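Local coordinates for PrgZ (Enterococcus faecalis, PDB 4FAJ), which binds peptide pheromone outside the cell as a membrane-anchored receptor of the solute-binding protein 5 family, and probably takes part in peptide uptake, at residues Lys336-Ala341 against Glu396-Ala401; Tyr344-Glu349 against Gly432-Ser437; Leu322-Thr327 against Asn523-Val528; Thr411-Leu416 against Glu439-Thr444; Glu329-Gln334 against Leu407-Ser412. All blocks are in the same frame, centred on the assembly; numbering follows the deposited sequence.

The five contacts lie on the same side of the chain's centre, and none lies at a zinc site. Interactions 2 and 3 are buried, interactions 1 and 4 partly so, and interaction 5 is a surface contact. Helix 336-345 serves both interaction 1, two antiparallel helices without a hydrogen bond between them, and interaction 2, where a glutamine and a water tie loop to helix. Interactions 3 and 4 belong to the same mixed sheet, one an antiparallel bridge, the other a parallel pair. Interaction 5 shares Thr411 and Ser412 with interaction 4, and its Leu332 packs on Leu413 and Leu441. Arg339 links interaction 1 to interaction 3 through Asp524 O.

Interaction 1: residues Lys336-Ala341 against Glu396-Ala401; sequences KNVRKA and EYWDKA
Ala341 and Ala401 are the low points that let helices 336-345 and 391-402 close up: the axes of the two segments come within 7.9 Å, running antiparallel at 159°. Ala341 CB lies against the bases of Tyr397 and Trp398, 3.9 Å from Tyr397 CB. At the other end Val338 CG2 fits between Trp398 CZ3 and Ala401 CB, 3.6 Å from the latter. The Tyr397 ring lies between Lys340, over one face, and Asn337, at its edge. Lys340 CB is 4.0 Å from the Tyr397 ring centroid and only 10° off the normal, a CH-pi contact; the chain then runs extended, bringing CD to 3.6 Å from Tyr397 CE1. Asn337 OD1 sits in the ring plane, 3.3 Å from CD1 of Tyr397. The Asn337 amide also rests on Lys400 CD, while its ND2 bonds to Glu404. Its OD1 accepts from a water at 2.6 Å, and the same water accepts a weak bond from Lys400 NZ. No direct hydrogen bond joins the segments. Trp398 NE1 instead bonds to Glu439 O, linking helix 391-402 to the loop before strand 442-448, and Arg339 reaches Asp524 O at the end of helix 510-524.

Interaction 2: residues Tyr344-Glu349 against Gly432-Ser437; sequences YAIDRE and GQLQDS
Asp347 N donates to Gln433 OE1, the one direct hydrogen bond between the 344-349 turn and helix 421-437. Asp347 is both the centre of an inverse gamma turn and the N-cap of helix 348-356, so the bond grips the chain where it passes from helix 336-345 into the next helix. It is 3.2 Å long with an N-H...O angle of 148°, and the donor stands above the carbonyl plane of the glutamine, 37° out of it. Gln433 gets its oxygen there by bending at chi2 (-79°), and OE1 also comes to 3.1 Å from Asp347 CB. Beside this bond a water bridges the two segments directly: it donates to Ala345 O and to Gln433 O, and accepts from Ser437 OG at 2.7 Å.

The apolar part of the first shell is small. Ala345 CB meets Ser437 CB at 3.7 Å, and Leu434 CD2 fits against both Ala345 CB and the tip of Ile346, whose CD1 is 3.8 Å away. The Ile346 bond from the backbone leads away from helix 421-437, but its CG1 branch folds back to bring CD1 into the contact.

Further out, Ala394 of helix 391-402 fills in beside the Ala345-Ser437 contact, and Val443 of strand 442-448 backs Leu434 from the sheet side. The Asp347 carboxylate is held within the helix it caps, where OD2 is hydrogen-bonded to Ser350 OG.

Interaction 3: residues Leu322-Thr327 against Asn523-Val528; sequences LEMNQT and NDMGVV
Gln326 NE2 donates to Gly526 O at 2.7 Å, the acceptor tilted 16° from the amide plane. Its other bond goes to Met324 O, which lies almost in that plane, 4° out. Thus one NH2 group ties the end of strand 311-324 to the turn that ends helix 510-524. That turn is a Schellman motif, with Met525 at positive phi as its C-prime residue and Gly526 N making its longer closing bond. OE1 of the same Gln326 amide comes to 3.5 Å from Gly526 CA.

Past the turn the chain enters strand 528-539 and pairs antiparallel with strand 311-324. Leu322 and Val528 form a hydrogen-bonded pair: Leu322 N donates to Val528 O at 2.9 Å, and Val528 N returns a longer bond to Leu322 O. Their side chains share one face of the sheet, their CB atoms 4.0 Å apart.

Between bridge and turn, Met324 bends at chi3 (-61°), which turns its methyl back toward residues 525-528; CE comes to 3.8 Å from Val528 CG2 and lies close to Met525 O. Gly526 O is used twice, since a water that accepts from Met324 N also donates to it at 2.8 Å.

Interaction 4: residues Thr411-Leu416 against Glu439-Thr444; sequences TSLDLL and EGLKVT
Asp414 and Thr444 face each other across two parallel strands, and the aspartate shows from CB outward how the pair is joined. Asp414 CB already lies 3.4 Å from Thr444 OG1. CG is set anti to the backbone N (chi1 -176°), which swings the carboxylate across toward strand 442-448 and leaves Asp414 CG 3.5 Å from Thr444 OG1. At the tip OD1 accepts from Thr444 OG1 at 2.7 Å through its anti lone pair, the one away from the other carboxylate oxygen. The two side chains cross at about a right angle. OD1 also takes a bond from Thr446 OG1, so two hydroxyls of the neighbouring strand hold one oxygen, which probably favours the ionised carboxylate.

The backbone ladder beneath runs in the parallel pattern, with Ser412, Leu413 and Asp414 beside Lys442, Val443 and Thr444. Lys442 N donates to Thr411 O; Leu413 N reaches Lys442 O at 2.9 Å; Thr444 N goes to Leu413 O; Leu415 N reaches Thr444 O at 2.8 Å, and the ladder continues to Thr446. CA-H...O contacts supplement it, among them Val443 CA to Leu413 O at 3.2 Å.

The face bearing Leu413 and Val443 is apolar: Leu413 CG touches Leu441 CD1 at 4.0 Å, and Leu415 CB approaches Val443 CG1. The strands are the two arms of a beta-alpha-beta crossover with helix 421-437 between them, and Gln435 of that helix accepts from Val443 N. Strand 464-470 flanks strand 412-418 as a further parallel neighbour, while Leu332 of helix 331-334 covers Leu413 and Leu441.

Interaction 5: residues Glu329-Gln334 against Leu407-Ser412; sequences ENKLLQ and LSKNTS
Leu332 points its side chain from the short, weakly bonded helix 331-334 at the loop that leads into strand 412-418. Asn330 is the N-cap of that helix. What Leu332 CD1 meets of residues 407-412 is main chain: it is 3.9 Å from Asn410 O and equally far from Ser412 O, with Thr411 CA a little beyond. The loop thus lies over the leucine as a strip of main chain, and the side chains of Thr411 and Ser412 leave their CA atoms in the other direction.

Nearer the surface, Lys331 and Lys409 cross at about a right angle. The meeting is between their carbon chains: Lys409 CE lies 3.7 Å from Lys331 CG and just as close to CB. Lys409 bends at both chi3 (67°) and chi4 (57°), curling its end in beside the root of Lys331, where NZ comes to 3.8 Å from Lys331 CB. Lys331 turns at chi2 and carries its own end away from the loop.

No hydrogen bond crosses the contact. Asn410 O and Ser412 N are buried by it without a polar partner in the model, which probably costs some stability. Deeper in, Leu332 continues onto Val338, so that it sits between the loop and helix 336-345. The cap itself is a single bond: Asn330 OD1 accepts from Leu333 N at 2.8 Å, with the donor in the carbonyl plane.

Interaction 1: residues Lys336-Ala341 against Glu396-Ala401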
# COMPACT_ATOMS: atom_id res chain seq x y z
N LYS A 336 -7.07 24.59 12.10
CA LYS A 336 -5.64 24.23 12.04
C LYS A 336 -5.03 24.02 13.43
O LYS A 336 -4.21 23.13 13.60
CB LYS A 336 -4.84 25.29 11.26
CG LYS A 336 -3.45 24.82 10.85
CD LYS A 336 -2.69 25.86 10.02
CE LYS A 336 -3.18 25.89 8.58
NZ LYS A 336 -2.39 26.81 7.71
N ASN A 337 -5.42 24.82 14.41
CA ASN A 337 -4.91 24.64 15.78
C ASN A 337 -5.30 23.30 16.43
O ASN A 337 -4.51 22.72 17.18
CB ASN A 337 -5.31 25.82 16.68
CG ASN A 337 -4.63 27.13 16.27
OD1 ASN A 337 -3.43 27.17 16.02
ND2 ASN A 337 -5.41 28.20 16.21
N VAL A 338 -6.51 22.82 16.14
CA VAL A 338 -6.93 21.51 16.61
C VAL A 338 -5.99 20.45 16.03
O VAL A 338 -5.47 19.61 16.76
CB VAL A 338 -8.40 21.19 16.23
CG1 VAL A 338 -8.74 19.73 16.52
CG2 VAL A 338 -9.36 22.13 16.95
N ARG A 339 -5.76 20.52 14.72
CA ARG A 339 -4.90 19.53 14.05
C ARG A 339 -3.48 19.53 14.64
O ARG A 339 -2.91 18.48 14.91
CB ARG A 339 -4.87 19.77 12.53
CG ARG A 339 -6.23 19.62 11.85
CD ARG A 339 -6.10 19.45 10.34
NE ARG A 339 -5.40 20.58 9.73
CZ ARG A 339 -5.98 21.70 9.31
NH1 ARG A 339 -7.29 21.89 9.42
NH2 ARG A 339 -5.24 22.66 8.78
N LYS A 340 -2.93 20.72 14.87
CA LYS A 340 -1.60 20.84 15.47
C LYS A 340 -1.58 20.33 16.90
O LYS A 340 -0.60 19.71 17.32
CB LYS A 340 -1.11 22.29 15.39
CG LYS A 340 -0.84 22.72 13.97
CD LYS A 340 -0.39 24.19 13.92
CE LYS A 340 0.03 24.57 12.50
NZ LYS A 340 0.30 26.04 12.40
N ALA A 341 -2.65 20.58 17.66
CA ALA A 341 -2.77 20.02 19.01
C ALA A 341 -2.71 18.49 18.97
O ALA A 341 -2.03 17.88 19.78
CB ALA A 341 -4.04 20.48 19.68
N GLU A 396 -1.42 24.00 24.66
CA GLU A 396 -1.55 25.39 24.26
C GLU A 396 -2.24 25.61 22.92
O GLU A 396 -3.00 26.57 22.77
CB GLU A 396 -0.19 26.06 24.27
CG GLU A 396 0.39 26.12 25.68
CD GLU A 396 1.30 27.30 25.89
OE1 GLU A 396 1.74 27.90 24.88
OE2 GLU A 396 1.57 27.62 27.06
N TYR A 397 -1.99 24.74 21.94
CA TYR A 397 -2.71 24.83 20.67
C TYR A 397 -4.20 24.53 20.87
O TYR A 397 -5.06 25.13 20.22
CB TYR A 397 -2.12 23.88 19.62
CG TYR A 397 -1.00 24.50 18.80
CD1 TYR A 397 -1.28 25.46 17.83
CD2 TYR A 397 0.32 24.13 18.99
CE1 TYR A 397 -0.27 26.02 17.06
CE2 TYR A 397 1.34 24.69 18.23
CZ TYR A 397 1.05 25.63 17.27
OH TYR A 397 2.07 26.17 16.53
N TRP A 398 -4.49 23.61 21.79
CA TRP A 398 -5.87 23.27 22.12
C TRP A 398 -6.58 24.47 22.77
O TRP A 398 -7.70 24.79 22.40
CB TRP A 398 -5.90 22.04 23.03
CG TRP A 398 -7.27 21.60 23.46
CD1 TRP A 398 -7.75 21.54 24.74
CD2 TRP A 398 -8.34 21.16 22.61
NE1 TRP A 398 -9.04 21.08 24.74
CE2 TRP A 398 -9.44 20.84 23.45
CE3 TRP A 398 -8.48 21.00 21.23
CZ2 TRP A 398 -10.66 20.37 22.95
CZ3 TRP A 398 -9.70 20.53 20.73
CH2 TRP A 398 -10.77 20.22 21.59
N ASP A 399 -5.93 25.12 23.73
CA ASP A 399 -6.49 26.31 24.37
C ASP A 399 -6.75 27.43 23.36
O ASP A 399 -7.76 28.12 23.43
CB ASP A 399 -5.59 26.82 25.51
CG ASP A 399 -5.64 25.93 26.75
OD1 ASP A 399 -6.61 25.15 26.91
OD2 ASP A 399 -4.70 26.00 27.58
N LYS A 400 -5.83 27.58 22.40
CA LYS A 400 -6.00 28.54 21.32
C LYS A 400 -7.22 28.17 20.45
O LYS A 400 -8.03 29.02 20.12
CB LYS A 400 -4.72 28.60 20.47
CG LYS A 400 -4.71 29.65 19.38
CD LYS A 400 -3.40 29.58 18.56
CE LYS A 400 -2.30 30.46 19.10
NZ LYS A 400 -2.07 31.63 18.20
N ALA A 401 -7.36 26.88 20.13
CA ALA A 401 -8.49 26.41 19.32
C ALA A 401 -9.85 26.64 19.98
O ALA A 401 -10.81 27.03 19.32
CB ALA A 401 -8.32 24.94 18.98
O HOH W 1 -1.76 29.12 15.88

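Interaction 2: residues Tyr344-Glu349 against Gly432-Ser437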
# COMPACT_ATOMS: atom_id res chain seq x y z
N TYR A 344 0.98 17.36 18.21
CA TYR A 344 1.90 17.52 19.34
C TYR A 344 1.58 16.60 20.53
O TYR A 344 2.46 16.30 21.35
CB TYR A 344 1.96 18.97 19.80
CG TYR A 344 2.82 19.84 18.91
CD1 TYR A 344 4.19 19.62 18.81
CD2 TYR A 344 2.26 20.87 18.16
CE1 TYR A 344 4.98 20.42 18.00
CE2 TYR A 344 3.04 21.67 17.35
CZ TYR A 344 4.40 21.43 17.26
OH TYR A 344 5.18 22.23 16.45
N ALA A 345 0.33 16.14 20.61
CA ALA A 345 -0.11 15.31 21.72
C ALA A 345 0.33 13.85 21.62
O ALA A 345 0.28 13.13 22.62
CB ALA A 345 -1.62 15.38 21.88
N ILE A 346 0.75 13.39 20.44
CA ILE A 346 1.10 11.97 20.26
C ILE A 346 2.53 11.65 20.71
O ILE A 346 3.50 12.11 20.12
CB ILE A 346 0.91 11.47 18.80
CG1 ILE A 346 -0.50 11.79 18.28
CG2 ILE A 346 1.16 9.97 18.72
CD1 ILE A 346 -1.58 11.47 19.22
N ASP A 347 2.63 10.86 21.79
CA ASP A 347 3.91 10.39 22.28
C ASP A 347 4.30 9.15 21.48
O ASP A 347 4.03 8.01 21.88
CB ASP A 347 3.84 10.09 23.77
CG ASP A 347 5.19 9.74 24.38
OD1 ASP A 347 6.18 9.55 23.65
OD2 ASP A 347 5.25 9.64 25.62
N ARG A 348 4.96 9.40 20.35
CA ARG A 348 5.31 8.33 19.40
C ARG A 348 6.31 7.33 19.99
O ARG A 348 6.19 6.13 19.74
CB ARG A 348 5.88 8.94 18.12
CG ARG A 348 4.88 9.79 17.36
CD ARG A 348 5.54 10.59 16.23
NE ARG A 348 4.55 11.38 15.51
CZ ARG A 348 3.99 12.51 15.95
NH1 ARG A 348 4.32 13.03 17.13
NH2 ARG A 348 3.09 13.13 15.20
N GLU A 349 7.29 7.82 20.76
CA GLU A 349 8.30 6.93 21.33
C GLU A 349 7.68 5.93 22.31
O GLU A 349 8.05 4.76 22.30
CB GLU A 349 9.45 7.70 22.00
CG GLU A 349 10.26 8.59 21.05
CD GLU A 349 10.95 7.83 19.91
OE1 GLU A 349 11.02 6.58 19.93
OE2 GLU A 349 11.44 8.50 18.97
N GLY A 432 -6.24 7.75 24.60
CA GLY A 432 -5.74 8.22 25.90
C GLY A 432 -4.78 9.40 25.80
O GLY A 432 -4.82 10.29 26.64
N GLN A 433 -3.92 9.39 24.77
CA GLN A 433 -2.99 10.50 24.51
C GLN A 433 -3.73 11.79 24.16
O GLN A 433 -3.39 12.86 24.67
CB GLN A 433 -2.05 10.15 23.37
CG GLN A 433 -1.18 8.97 23.68
CD GLN A 433 -0.02 9.33 24.56
OE1 GLN A 433 0.75 10.24 24.26
NE2 GLN A 433 0.13 8.60 25.65
N LEU A 434 -4.73 11.68 23.30
CA LEU A 434 -5.48 12.84 22.87
C LEU A 434 -6.32 13.38 24.04
O LEU A 434 -6.31 14.58 24.31
CB LEU A 434 -6.34 12.51 21.66
CG LEU A 434 -5.55 12.28 20.37
CD1 LEU A 434 -6.50 11.90 19.23
CD2 LEU A 434 -4.72 13.49 19.99
N GLN A 435 -7.00 12.49 24.75
CA GLN A 435 -7.80 12.90 25.91
C GLN A 435 -6.94 13.52 27.02
O GLN A 435 -7.39 14.46 27.68
CB GLN A 435 -8.64 11.71 26.43
CG GLN A 435 -9.75 11.36 25.43
CD GLN A 435 -10.67 10.22 25.86
OE1 GLN A 435 -11.73 10.04 25.27
NE2 GLN A 435 -10.28 9.46 26.87
N ASP A 436 -5.71 13.06 27.17
CA ASP A 436 -4.81 13.58 28.22
C ASP A 436 -4.25 14.98 27.95
O ASP A 436 -3.92 15.70 28.90
CB ASP A 436 -3.63 12.62 28.45
CG ASP A 436 -2.85 12.94 29.72
OD1 ASP A 436 -3.48 13.12 30.79
OD2 ASP A 436 -1.60 13.02 29.66
N SER A 437 -4.11 15.36 26.68
CA SER A 437 -3.55 16.67 26.32
C SER A 437 -4.56 17.68 25.80
O SER A 437 -4.29 18.88 25.81
CB SER A 437 -2.45 16.50 25.26
OG SER A 437 -1.29 15.95 25.83
O HOH W 2 -0.76 13.43 25.08

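Interaction 3: residues Leu322-Thr327 against Asn523-Val528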
# COMPACT_ATOMS: atom_id res chain seq x y z
N LEU A 322 -2.77 9.27 11.40
CA LEU A 322 -4.13 9.70 11.67
C LEU A 322 -4.53 10.59 10.51
O LEU A 322 -4.01 11.72 10.35
CB LEU A 322 -4.25 10.49 12.98
CG LEU A 322 -4.30 9.71 14.28
CD1 LEU A 322 -4.49 10.64 15.45
CD2 LEU A 322 -5.41 8.68 14.27
N GLU A 323 -5.40 10.07 9.64
CA GLU A 323 -5.99 10.88 8.60
C GLU A 323 -7.14 11.65 9.23
O GLU A 323 -7.81 11.15 10.13
CB GLU A 323 -6.48 10.02 7.44
CG GLU A 323 -5.36 9.43 6.63
CD GLU A 323 -5.82 8.91 5.28
OE1 GLU A 323 -6.04 9.74 4.37
OE2 GLU A 323 -5.94 7.67 5.13
N MET A 324 -7.37 12.86 8.73
CA MET A 324 -8.31 13.79 9.33
C MET A 324 -9.25 14.35 8.27
O MET A 324 -8.78 14.89 7.26
CB MET A 324 -7.55 14.94 9.98
CG MET A 324 -6.81 14.56 11.26
SD MET A 324 -5.66 15.84 11.84
CE MET A 324 -4.52 15.93 10.48
N ASN A 325 -10.55 14.23 8.50
CA ASN A 325 -11.57 14.76 7.58
C ASN A 325 -11.62 16.28 7.63
O ASN A 325 -12.16 16.87 8.57
CB ASN A 325 -12.94 14.17 7.92
CG ASN A 325 -14.00 14.49 6.87
OD1 ASN A 325 -13.92 15.53 6.19
ND2 ASN A 325 -15.00 13.62 6.74
N GLN A 326 -11.08 16.90 6.59
CA GLN A 326 -10.95 18.36 6.49
C GLN A 326 -11.82 18.93 5.34
O GLN A 326 -11.49 19.96 4.77
CB GLN A 326 -9.48 18.74 6.25
CG GLN A 326 -8.52 18.28 7.37
CD GLN A 326 -7.09 18.06 6.88
OE1 GLN A 326 -6.35 19.03 6.61
NE2 GLN A 326 -6.69 16.79 6.75
N THR A 327 -12.92 18.26 5.02
CA THR A 327 -13.81 18.73 3.96
C THR A 327 -14.65 19.94 4.38
O THR A 327 -15.15 20.69 3.53
CB THR A 327 -14.75 17.60 3.50
OG1 THR A 327 -15.45 17.07 4.64
CG2 THR A 327 -13.96 16.50 2.83
N ASN A 523 3.34 21.65 8.10
CA ASN A 523 3.04 22.98 8.63
C ASN A 523 1.55 23.29 8.62
O ASN A 523 1.07 24.00 9.50
CB ASN A 523 3.82 24.05 7.86
CG ASN A 523 5.31 23.96 8.11
OD1 ASN A 523 5.77 23.22 8.99
ND2 ASN A 523 6.08 24.74 7.37
N ASP A 524 0.83 22.77 7.63
CA ASP A 524 -0.64 22.87 7.57
C ASP A 524 -1.29 21.84 8.50
O ASP A 524 -2.48 21.93 8.80
CB ASP A 524 -1.15 22.59 6.15
CG ASP A 524 -0.94 23.75 5.18
OD1 ASP A 524 -0.62 24.87 5.61
OD2 ASP A 524 -1.13 23.52 3.95
N MET A 525 -0.48 20.87 8.95
CA MET A 525 -0.89 19.59 9.56
C MET A 525 -2.10 18.95 8.89
O MET A 525 -3.14 18.74 9.52
CB MET A 525 -1.09 19.71 11.08
CG MET A 525 -1.12 18.35 11.81
SD MET A 525 0.27 17.23 11.52
CE MET A 525 1.66 18.25 11.96
N GLY A 526 -1.93 18.63 7.62
CA GLY A 526 -2.97 18.00 6.82
C GLY A 526 -3.11 16.50 7.05
O GLY A 526 -4.12 15.91 6.65
N VAL A 527 -2.10 15.91 7.68
CA VAL A 527 -2.08 14.49 8.04
C VAL A 527 -1.09 14.34 9.20
O VAL A 527 -0.10 15.08 9.25
CB VAL A 527 -1.64 13.61 6.85
CG1 VAL A 527 -0.13 13.78 6.54
CG2 VAL A 527 -2.00 12.16 7.09
N VAL A 528 -1.36 13.44 10.14
CA VAL A 528 -0.48 13.24 11.32
C VAL A 528 0.28 11.92 11.19
O VAL A 528 -0.33 10.86 11.30
CB VAL A 528 -1.29 13.20 12.64
CG1 VAL A 528 -0.36 12.86 13.84
CG2 VAL A 528 -2.01 14.51 12.88
O HOH W 3 -5.51 13.52 6.54

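Interaction 4: residues Thr411-Leu416 against Glu439-Thr444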
# COMPACT_ATOMS: atom_id res chain seq x y z
N THR A 411 -17.74 18.44 21.18
CA THR A 411 -16.34 18.34 21.59
C THR A 411 -15.97 16.87 21.62
O THR A 411 -15.60 16.32 22.67
CB THR A 411 -16.11 18.98 22.96
OG1 THR A 411 -17.06 18.45 23.90
CG2 THR A 411 -16.30 20.47 22.86
N SER A 412 -16.10 16.24 20.45
CA SER A 412 -15.95 14.80 20.31
C SER A 412 -15.41 14.42 18.93
O SER A 412 -15.81 15.01 17.92
CB SER A 412 -17.30 14.12 20.55
OG SER A 412 -17.31 12.81 20.03
N LEU A 413 -14.52 13.44 18.90
CA LEU A 413 -13.95 12.93 17.66
C LEU A 413 -13.97 11.41 17.67
O LEU A 413 -13.54 10.79 18.64
CB LEU A 413 -12.52 13.42 17.48
CG LEU A 413 -12.33 14.91 17.24
CD1 LEU A 413 -10.86 15.24 17.17
CD2 LEU A 413 -13.04 15.36 15.96
N ASP A 414 -14.46 10.82 16.59
CA ASP A 414 -14.42 9.38 16.42
C ASP A 414 -13.15 8.95 15.68
O ASP A 414 -12.70 9.63 14.76
CB ASP A 414 -15.63 8.89 15.65
CG ASP A 414 -15.65 7.38 15.54
OD1 ASP A 414 -15.75 6.74 16.61
OD2 ASP A 414 -15.51 6.85 14.42
N LEU A 415 -12.60 7.81 16.10
CA LEU A 415 -11.39 7.24 15.52
C LEU A 415 -11.66 5.84 14.98
O LEU A 415 -11.88 4.89 15.74
CB LEU A 415 -10.29 7.19 16.59
CG LEU A 415 -8.95 6.55 16.20
CD1 LEU A 415 -8.42 7.12 14.88
CD2 LEU A 415 -7.94 6.73 17.32
N LEU A 416 -11.67 5.71 13.65
CA LEU A 416 -11.84 4.42 12.99
C LEU A 416 -10.55 3.62 12.99
O LEU A 416 -9.47 4.14 12.67
CB LEU A 416 -12.31 4.59 11.54
CG LEU A 416 -13.76 4.99 11.27
CD1 LEU A 416 -14.05 4.94 9.77
CD2 LEU A 416 -14.73 4.10 12.07
N GLU A 439 -7.80 18.77 26.92
CA GLU A 439 -8.73 18.67 28.04
C GLU A 439 -10.15 18.89 27.53
O GLU A 439 -10.42 19.86 26.82
CB GLU A 439 -8.40 19.68 29.15
CG GLU A 439 -8.76 19.23 30.58
CD GLU A 439 -10.08 19.78 31.10
OE1 GLU A 439 -10.92 20.24 30.28
OE2 GLU A 439 -10.29 19.75 32.34
N GLY A 440 -11.04 17.97 27.86
CA GLY A 440 -12.44 18.10 27.50
C GLY A 440 -12.81 17.37 26.23
O GLY A 440 -13.99 17.10 26.00
N LEU A 441 -11.83 17.05 25.39
CA LEU A 441 -12.09 16.31 24.16
C LEU A 441 -12.39 14.85 24.48
O LEU A 441 -11.61 14.20 25.18
CB LEU A 441 -10.90 16.38 23.21
CG LEU A 441 -11.04 15.64 21.88
CD1 LEU A 441 -11.99 16.38 20.94
CD2 LEU A 441 -9.67 15.47 21.24
N LYS A 442 -13.50 14.34 23.95
CA LYS A 442 -13.78 12.91 24.01
C LYS A 442 -13.38 12.26 22.69
O LYS A 442 -13.76 12.75 21.63
CB LYS A 442 -15.27 12.65 24.29
CG LYS A 442 -15.58 11.16 24.51
CD LYS A 442 -16.94 10.92 25.15
CE LYS A 442 -18.08 11.08 24.15
NZ LYS A 442 -19.42 10.92 24.80
N VAL A 443 -12.62 11.18 22.76
CA VAL A 443 -12.31 10.37 21.59
C VAL A 443 -12.95 8.99 21.72
O VAL A 443 -12.72 8.28 22.69
CB VAL A 443 -10.79 10.22 21.38
CG1 VAL A 443 -10.49 9.23 20.26
CG2 VAL A 443 -10.16 11.58 21.08
N THR A 444 -13.78 8.62 20.74
CA THR A 444 -14.35 7.28 20.68
C THR A 444 -13.53 6.46 19.70
O THR A 444 -13.06 6.97 18.68
CB THR A 444 -15.83 7.32 20.22
OG1 THR A 444 -15.92 8.00 18.96
CG2 THR A 444 -16.68 8.05 21.24
O HOH W 4 -16.65 15.95 25.85

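Interaction 5: residues Glu329-Gln334 against Leu407-Ser412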
# COMPACT_ATOMS: atom_id res chain seq x y z
N GLU A 329 -17.12 19.30 6.77
CA GLU A 329 -18.16 18.59 7.52
C GLU A 329 -17.83 18.60 9.02
O GLU A 329 -18.72 18.85 9.84
CB GLU A 329 -18.33 17.14 7.04
CG GLU A 329 -18.67 16.97 5.55
CD GLU A 329 -19.94 17.70 5.11
OE1 GLU A 329 -20.84 17.94 5.95
OE2 GLU A 329 -20.05 18.01 3.90
N ASN A 330 -16.57 18.34 9.37
CA ASN A 330 -16.16 18.36 10.76
C ASN A 330 -15.53 19.70 11.13
O ASN A 330 -14.48 20.08 10.61
CB ASN A 330 -15.21 17.21 11.08
CG ASN A 330 -14.95 17.07 12.57
OD1 ASN A 330 -14.11 17.76 13.13
ND2 ASN A 330 -15.69 16.17 13.21
N LYS A 331 -16.18 20.40 12.06
CA LYS A 331 -15.79 21.75 12.44
C LYS A 331 -14.49 21.78 13.23
O LYS A 331 -13.69 22.70 13.07
CB LYS A 331 -16.91 22.42 13.23
CG LYS A 331 -18.25 22.47 12.49
CD LYS A 331 -18.08 22.99 11.06
CE LYS A 331 -19.37 23.59 10.52
NZ LYS A 331 -19.09 24.33 9.26
N LEU A 332 -14.27 20.77 14.07
CA LEU A 332 -13.02 20.66 14.82
C LEU A 332 -11.81 20.47 13.89
O LEU A 332 -10.83 21.19 14.00
CB LEU A 332 -13.09 19.51 15.83
CG LEU A 332 -13.78 19.76 17.17
CD1 LEU A 332 -13.91 18.46 17.95
CD2 LEU A 332 -13.02 20.79 18.00
N LEU A 333 -11.88 19.50 12.98
CA LEU A 333 -10.70 19.15 12.16
C LEU A 333 -10.42 20.14 11.04
O LEU A 333 -9.35 20.13 10.45
CB LEU A 333 -10.83 17.72 11.61
CG LEU A 333 -10.79 16.64 12.70
CD1 LEU A 333 -10.93 15.26 12.10
CD2 LEU A 333 -9.49 16.74 13.53
N GLN A 334 -11.40 21.00 10.77
CA GLN A 334 -11.24 22.15 9.88
C GLN A 334 -10.34 23.23 10.52
O GLN A 334 -9.71 24.02 9.82
CB GLN A 334 -12.64 22.69 9.52
CG GLN A 334 -12.77 24.13 9.06
CD GLN A 334 -14.21 24.44 8.68
OE1 GLN A 334 -14.72 23.94 7.67
NE2 GLN A 334 -14.89 25.25 9.49
N LEU A 407 -17.74 24.90 21.55
CA LEU A 407 -17.63 23.62 22.25
C LEU A 407 -19.00 23.04 22.67
O LEU A 407 -19.10 21.85 22.97
CB LEU A 407 -16.72 23.74 23.49
CG LEU A 407 -15.22 23.99 23.26
CD1 LEU A 407 -14.57 22.90 22.41
CD2 LEU A 407 -14.96 25.35 22.64
N SER A 408 -20.04 23.89 22.71
CA SER A 408 -21.40 23.42 23.01
C SER A 408 -21.83 22.37 21.99
O SER A 408 -22.22 21.25 22.36
CB SER A 408 -22.39 24.59 22.97
OG SER A 408 -21.83 25.77 23.51
N LYS A 409 -21.76 22.74 20.71
CA LYS A 409 -22.10 21.88 19.58
C LYS A 409 -21.55 20.46 19.74
O LYS A 409 -22.33 19.51 19.89
CB LYS A 409 -21.56 22.51 18.28
CG LYS A 409 -21.60 21.62 17.03
CD LYS A 409 -20.87 22.26 15.84
CE LYS A 409 -19.35 22.37 16.05
NZ LYS A 409 -18.70 21.06 16.34
N ASN A 410 -20.23 20.32 19.70
CA ASN A 410 -19.61 19.00 19.73
C ASN A 410 -18.12 19.08 20.08
O ASN A 410 -17.34 19.72 19.36
CB ASN A 410 -19.81 18.28 18.38
CG ASN A 410 -20.34 16.87 18.54
OD1 ASN A 410 -19.80 16.07 19.30
ND2 ASN A 410 -21.41 16.56 17.82
N THR A 411 -17.74 18.44 21.18
CA THR A 411 -16.34 18.34 21.59
C THR A 411 -15.97 16.87 21.62
O THR A 411 -15.60 16.32 22.67
CB THR A 411 -16.11 18.98 22.96
OG1 THR A 411 -17.06 18.45 23.90
CG2 THR A 411 -16.30 20.47 22.86
N SER A 412 -16.10 16.24 20.45
CA SER A 412 -15.95 14.80 20.31
C SER A 412 -15.41 14.42 18.93
O SER A 412 -15.81 15.01 17.92
CB SER A 412 -17.30 14.12 20.55
OG SER A 412 -17.31 12.81 20.03